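WipB (Legionella pneumophila, PDB 5NNY) is a translocated effector acting as a Ser/Thr phosphatase, here its phosphatase domain, that targets the host lysosomal nutrient-sensing machinery. Local coordinates at residues N215-L220 and D241-K246; R222-P227 and E279-T284. All coordinates share one frame; numbering follows the deposited sequence.

Interaction 1. Residues N215-L220 and D241-K246; sequences NHIRGL and DAINKK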
loop_
_atom_site.group_PDB
_atom_site.type_symbol
_atom_site.label_atom_id
_atom_site.label_comp_id
_atom_site.label_asym_id
_atom_site.label_seq_id
_atom_site.Cartn_x
_atom_site.Cartn_y
_atom_site.Cartn_z
ATOM N N ASN A 215 -9.294 11.862 -17.060
ATOM C CA ASN A 215 -10.488 12.391 -16.411
ATOM C C ASN A 215 -10.397 12.234 -14.895
ATOM O O ASN A 215 -10.848 13.108 -14.152
ATOM C CB ASN A 215 -11.741 11.698 -16.951
ATOM C CG ASN A 215 -11.597 10.187 -17.019
ATOM O OD1 ASN A 215 -10.634 9.667 -17.585
ATOM N ND2 ASN A 215 -12.562 9.466 -16.425
ATOM N N HIS A 216 -9.822 11.123 -14.423
ATOM C CA HIS A 216 -9.638 10.942 -12.981
ATOM C C HIS A 216 -8.676 11.978 -12.415
ATOM O O HIS A 216 -8.891 12.511 -11.320
ATOM C CB HIS A 216 -9.109 9.535 -12.672
ATOM C CG HIS A 216 -10.090 8.442 -12.933
ATOM N ND1 HIS A 216 -10.237 7.847 -14.168
ATOM C CD2 HIS A 216 -10.985 7.836 -12.114
ATOM C CE1 HIS A 216 -11.174 6.918 -14.098
ATOM N NE2 HIS A 216 -11.641 6.889 -12.861
ATOM N N ILE A 217 -7.583 12.246 -13.127
ATOM C CA ILE A 217 -6.600 13.213 -12.643
ATOM C C ILE A 217 -7.220 14.601 -12.578
ATOM O O ILE A 217 -7.002 15.356 -11.622
ATOM C CB ILE A 217 -5.344 13.167 -13.541
ATOM C CG1 ILE A 217 -4.801 11.747 -13.564
ATOM C CG2 ILE A 217 -4.282 14.168 -13.073
ATOM C CD1 ILE A 217 -3.668 11.540 -14.561
ATOM N N ARG A 218 -8.041 14.943 -13.569
ATOM C CA ARG A 218 -8.754 16.216 -13.524
ATOM C C ARG A 218 -9.704 16.268 -12.335
ATOM O O ARG A 218 -9.816 17.299 -11.663
ATOM C CB ARG A 218 -9.507 16.433 -14.844
ATOM C CG ARG A 218 -10.239 17.771 -14.939
ATOM C CD ARG A 218 -11.108 17.848 -16.195
ATOM N NE ARG A 218 -10.297 17.850 -17.409
ATOM C CZ ARG A 218 -9.834 18.956 -17.983
ATOM N NH1 ARG A 218 -10.114 20.139 -17.450
ATOM N NH2 ARG A 218 -9.095 18.882 -19.081
ATOM N N GLY A 219 -10.405 15.166 -12.064
ATOM C CA GLY A 219 -11.282 15.134 -10.908
ATOM C C GLY A 219 -10.523 15.267 -9.600
ATOM O O GLY A 219 -10.994 15.919 -8.666
ATOM N N LEU A 220 -9.343 14.646 -9.518
ATOM C CA LEU A 220 -8.530 14.735 -8.309
ATOM C C LEU A 220 -8.041 16.161 -8.087
ATOM O O LEU A 220 -8.082 16.677 -6.969
ATOM C CB LEU A 220 -7.344 13.762 -8.388
ATOM C CG LEU A 220 -7.679 12.261 -8.328
ATOM C CD1 LEU A 220 -6.548 11.390 -8.834
ATOM C CD2 LEU A 220 -8.022 11.865 -6.875
ATOM N N ASP A 241 2.072 16.319 -9.015
ATOM C CA ASP A 241 2.793 16.796 -7.834
ATOM C C ASP A 241 1.883 17.590 -6.902
ATOM O O ASP A 241 1.920 17.410 -5.677
ATOM C CB ASP A 241 3.973 17.678 -8.273
ATOM C CG ASP A 241 5.111 16.892 -8.893
ATOM O OD1 ASP A 241 5.125 15.646 -8.790
ATOM O OD2 ASP A 241 6.004 17.527 -9.498
ATOM N N ALA A 242 1.074 18.492 -7.463
ATOM C CA ALA A 242 0.174 19.299 -6.645
ATOM C C ALA A 242 -0.888 18.434 -5.979
ATOM O O ALA A 242 -1.218 18.634 -4.800
ATOM C CB ALA A 242 -0.480 20.387 -7.499
ATOM N N ILE A 243 -1.438 17.474 -6.721
ATOM C CA ILE A 243 -2.407 16.552 -6.141
ATOM C C ILE A 243 -1.780 15.779 -4.987
ATOM O O ILE A 243 -2.374 15.658 -3.915
ATOM C CB ILE A 243 -2.966 15.613 -7.220
ATOM C CG1 ILE A 243 -3.874 16.403 -8.158
ATOM C CG2 ILE A 243 -3.759 14.461 -6.584
ATOM C CD1 ILE A 243 -4.037 15.772 -9.533
ATOM N N ASN A 244 -0.561 15.262 -5.179
ATOM C CA ASN A 244 0.049 14.460 -4.129
ATOM C C ASN A 244 0.456 15.316 -2.939
ATOM O O ASN A 244 0.470 14.820 -1.806
ATOM C CB ASN A 244 1.246 13.674 -4.677
ATOM C CG ASN A 244 0.823 12.452 -5.481
ATOM O OD1 ASN A 244 -0.142 11.763 -5.136
ATOM N ND2 ASN A 244 1.539 12.182 -6.562
ATOM N N LYS A 245 0.776 16.596 -3.162
ATOM C CA LYS A 245 1.119 17.464 -2.037
ATOM C C LYS A 245 -0.085 17.695 -1.145
ATOM O O LYS A 245 0.027 17.643 0.084
ATOM C CB LYS A 245 1.653 18.812 -2.516
ATOM C CG LYS A 245 2.036 19.764 -1.379
ATOM C CD LYS A 245 2.474 21.135 -1.904
ATOM C CE LYS A 245 3.103 21.998 -0.816
ATOM N NZ LYS A 245 3.463 23.369 -1.302
ATOM N N LYS A 246 -1.238 17.977 -1.747
ATOM C CA LYS A 246 -2.468 18.093 -0.973
ATOM C C LYS A 246 -2.802 16.781 -0.279
ATOM O O LYS A 246 -3.261 16.779 0.871
ATOM C CB LYS A 246 -3.623 18.532 -1.882
ATOM C CG LYS A 246 -3.483 19.961 -2.414
ATOM C CD LYS A 246 -3.503 20.942 -1.247
ATOM C CE LYS A 246 -3.603 22.381 -1.699
ATOM N NZ LYS A 246 -2.519 22.727 -2.638
#
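Ile243 reaches from helix 233-253 into the side of helix 214-224, where it meets Ile217 and Leu220. It is the main residue of the contact, and all three residues are buried. The methyl CD1 does most of the touching. Ile243 CD1 lies 3.9 Å from Ile217 CG2 and 4.0 Å from Leu220 CB. Ile243 CD1 also comes within 3.7 Å of Ile217 O, so it packs on the backbone of the helix as well as on its side chains. The second branch, Ile243 CG2, rests 4.1 Å from Leu220 CB. Leu220 is therefore met at the base of its side chain by both branches of the isoleucine. The Ile217 and Ile243 side chains cross at about a right angle. With CG1 beside the backbone N (chi1 -56°), Ile217 CG2 stands anti to that N, and CG2 is the branch that meets Ile243. The contact between the two segments is apolar. Neighbouring polar groups tie both helices to other parts of the chain: Asn244 bonds to the backbone of Ile192 and Ile193 in strand 190-198, and Asn215 to Tyr290 and Ile294. Ile217 and Leu220 also touch strand 190-198, through Ile193 and Ile192. The arrangement is helix-to-helix packing beside the mixed central sheet of a calcineurin-like phosphoesterase fold.

Interaction 2. Residues R222-P227 and E279-T284; sequences RKFKVP and EVVAAT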
loop_
_atom_site.group_PDB
_atom_site.type_symbol
_atom_site.label_atom_id
_atom_site.label_comp_id
_atom_site.label_asym_id
_atom_site.label_seq_id
_atom_site.Cartn_x
_atom_site.Cartn_y
_atom_site.Cartn_z
ATOM N N ARG A 222 -9.514 18.838 -8.972
ATOM C CA ARG A 222 -10.686 19.555 -8.472
ATOM C C ARG A 222 -10.969 19.219 -7.009
ATOM O O ARG A 222 -11.234 20.113 -6.200
ATOM C CB ARG A 222 -11.906 19.233 -9.337
ATOM C CG ARG A 222 -13.190 19.857 -8.815
ATOM C CD ARG A 222 -14.383 19.626 -9.735
ATOM N NE ARG A 222 -14.496 20.651 -10.769
ATOM C CZ ARG A 222 -14.497 20.398 -12.071
ATOM N NH1 ARG A 222 -14.607 21.396 -12.937
ATOM N NH2 ARG A 222 -14.401 19.147 -12.504
ATOM N N LYS A 223 -10.923 17.932 -6.656
ATOM C CA LYS A 223 -11.189 17.513 -5.278
ATOM C C LYS A 223 -10.223 18.165 -4.295
ATOM O O LYS A 223 -10.632 18.601 -3.213
ATOM C CB LYS A 223 -11.113 15.990 -5.181
ATOM C CG LYS A 223 -11.176 15.420 -3.764
ATOM C CD LYS A 223 -12.590 15.151 -3.352
ATOM C CE LYS A 223 -12.670 14.213 -2.154
ATOM N NZ LYS A 223 -14.096 14.032 -1.762
ATOM N N PHE A 224 -8.944 18.254 -4.656
ATOM C CA PHE A 224 -7.917 18.825 -3.791
ATOM C C PHE A 224 -7.694 20.316 -4.009
ATOM O O PHE A 224 -6.824 20.900 -3.349
ATOM C CB PHE A 224 -6.610 18.066 -3.975
ATOM C CG PHE A 224 -6.648 16.694 -3.389
ATOM C CD1 PHE A 224 -6.638 16.526 -2.013
ATOM C CD2 PHE A 224 -6.727 15.577 -4.202
ATOM C CE1 PHE A 224 -6.688 15.257 -1.451
ATOM C CE2 PHE A 224 -6.787 14.302 -3.654
ATOM C CZ PHE A 224 -6.759 14.144 -2.272
ATOM N N LYS A 225 -8.469 20.939 -4.904
ATOM C CA LYS A 225 -8.475 22.394 -5.095
ATOM C C LYS A 225 -7.119 22.898 -5.587
ATOM O O LYS A 225 -6.553 23.855 -5.055
ATOM C CB LYS A 225 -8.903 23.122 -3.809
ATOM C CG LYS A 225 -10.302 22.741 -3.321
ATOM C CD LYS A 225 -10.689 23.452 -2.019
ATOM C CE LYS A 225 -10.989 24.931 -2.245
ATOM N NZ LYS A 225 -11.425 25.604 -0.990
ATOM N N VAL A 226 -6.589 22.237 -6.608
ATOM C CA VAL A 226 -5.339 22.647 -7.234
ATOM C C VAL A 226 -5.610 22.794 -8.725
ATOM O O VAL A 226 -6.530 22.162 -9.267
ATOM C CB VAL A 226 -4.195 21.645 -6.953
ATOM C CG1 VAL A 226 -3.825 21.659 -5.481
ATOM C CG2 VAL A 226 -4.585 20.243 -7.407
ATOM N N PRO A 227 -4.832 23.630 -9.413
ATOM C CA PRO A 227 -5.041 23.799 -10.855
ATOM C C PRO A 227 -4.696 22.535 -11.622
ATOM O O PRO A 227 -3.676 21.893 -11.369
ATOM C CB PRO A 227 -4.092 24.946 -11.223
ATOM C CG PRO A 227 -3.765 25.610 -9.940
ATOM C CD PRO A 227 -3.791 24.533 -8.903
ATOM N N GLU A 279 -16.622 11.624 -5.240
ATOM C CA GLU A 279 -16.294 10.206 -5.256
ATOM C C GLU A 279 -14.989 9.910 -5.987
ATOM O O GLU A 279 -14.663 8.734 -6.195
ATOM C CB GLU A 279 -17.431 9.417 -5.917
ATOM C CG GLU A 279 -18.802 9.666 -5.293
ATOM C CD GLU A 279 -19.941 8.910 -5.992
ATOM O OE1 GLU A 279 -20.704 8.211 -5.293
ATOM O OE2 GLU A 279 -20.067 9.010 -7.233
ATOM N N VAL A 280 -14.245 10.939 -6.388
ATOM C CA VAL A 280 -13.154 10.730 -7.348
ATOM C C VAL A 280 -12.013 9.921 -6.725
ATOM O O VAL A 280 -11.339 9.143 -7.410
ATOM C CB VAL A 280 -12.662 12.075 -7.916
ATOM C CG1 VAL A 280 -11.930 12.904 -6.860
ATOM C CG2 VAL A 280 -11.771 11.829 -9.137
ATOM N N VAL A 281 -11.800 10.043 -5.410
ATOM C CA VAL A 281 -10.783 9.198 -4.783
ATOM C C VAL A 281 -11.238 7.740 -4.801
ATOM O O VAL A 281 -10.479 6.842 -5.169
ATOM C CB VAL A 281 -10.461 9.683 -3.352
ATOM C CG1 VAL A 281 -9.510 8.710 -2.651
ATOM C CG2 VAL A 281 -9.810 11.063 -3.378
ATOM N N ALA A 282 -12.501 7.484 -4.442
ATOM C CA ALA A 282 -13.018 6.123 -4.559
ATOM C C ALA A 282 -12.928 5.628 -6.003
ATOM O O ALA A 282 -12.489 4.500 -6.261
ATOM C CB ALA A 282 -14.463 6.060 -4.044
ATOM N N ALA A 283 -13.316 6.471 -6.959
ATOM C CA ALA A 283 -13.253 6.087 -8.371
ATOM C C ALA A 283 -11.822 5.748 -8.790
ATOM O O ALA A 283 -11.590 4.797 -9.539
ATOM C CB ALA A 283 -13.820 7.218 -9.225
ATOM N N THR A 284 -10.842 6.468 -8.254
ATOM C CA THR A 284 -9.451 6.213 -8.633
ATOM C C THR A 284 -8.935 4.903 -8.031
ATOM O O THR A 284 -8.342 4.076 -8.732
ATOM C CB THR A 284 -8.575 7.400 -8.215
ATOM O OG1 THR A 284 -8.980 8.564 -8.937
ATOM C CG2 THR A 284 -7.098 7.130 -8.516
#
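This is a small, buried contact between the C-terminal end of helix 214-224 and the first turn of helix 280-286. It is apolar, made by valine methyls, the carbon chain of Lys223 and the Phe224 ring. Lys223 CB lies 3.6 Å from Val280 CG1, and Lys223 CG is 4.1 Å from the same methyl. The two side chains run past each other in opposite directions. The lysine chain bends at chi2 (90°), between the CB and CG that touch Val280 and the CE that passes Val281. Lys223 CE lies 4.4 Å from Val281 CG2, and its NZ bonds to the backbone O of Asp278, just before the second helix. Both helices belong to the phosphatase domain, of calcineurin-like phosphoesterase fold. Lys225, with positive phi, forms a Schellman motif after helix 214-224, while Glu279 is at the N-cap position of helix 280-286. Phe224 adds its ring atom CE2, 4.4 Å from Val281 CG2, in an oblique approach. The other neighbours of this ring include Ile243 and Lys246 of helix 233-253. Within helix 280-286, Val280 O accepts two bonds, from Thr284 N and from Thr284 OG1 (2.9 Å), which reach it from opposite faces of the carbonyl plane.

Interactions 1 and 2 share helix 214-224, and their centres are about 6 Å apart. Interaction 1 joins this helix to helix 233-253, and interaction 2 joins it to helix 280-286. The segments alternate along the chain. Both contacts are buried. Interaction 1 uses branched aliphatic residues alone. Interaction 2, at the helix end, mixes valines with an aromatic ring and the carbon chain of a partly exposed lysine. The contacts also touch each other: Gly219 O lies 3.6 Å from Val280 CG1, and Lys246 CG lies 3.6 Å from Phe224 O. Leu220 touches Val280 and Val281 as well.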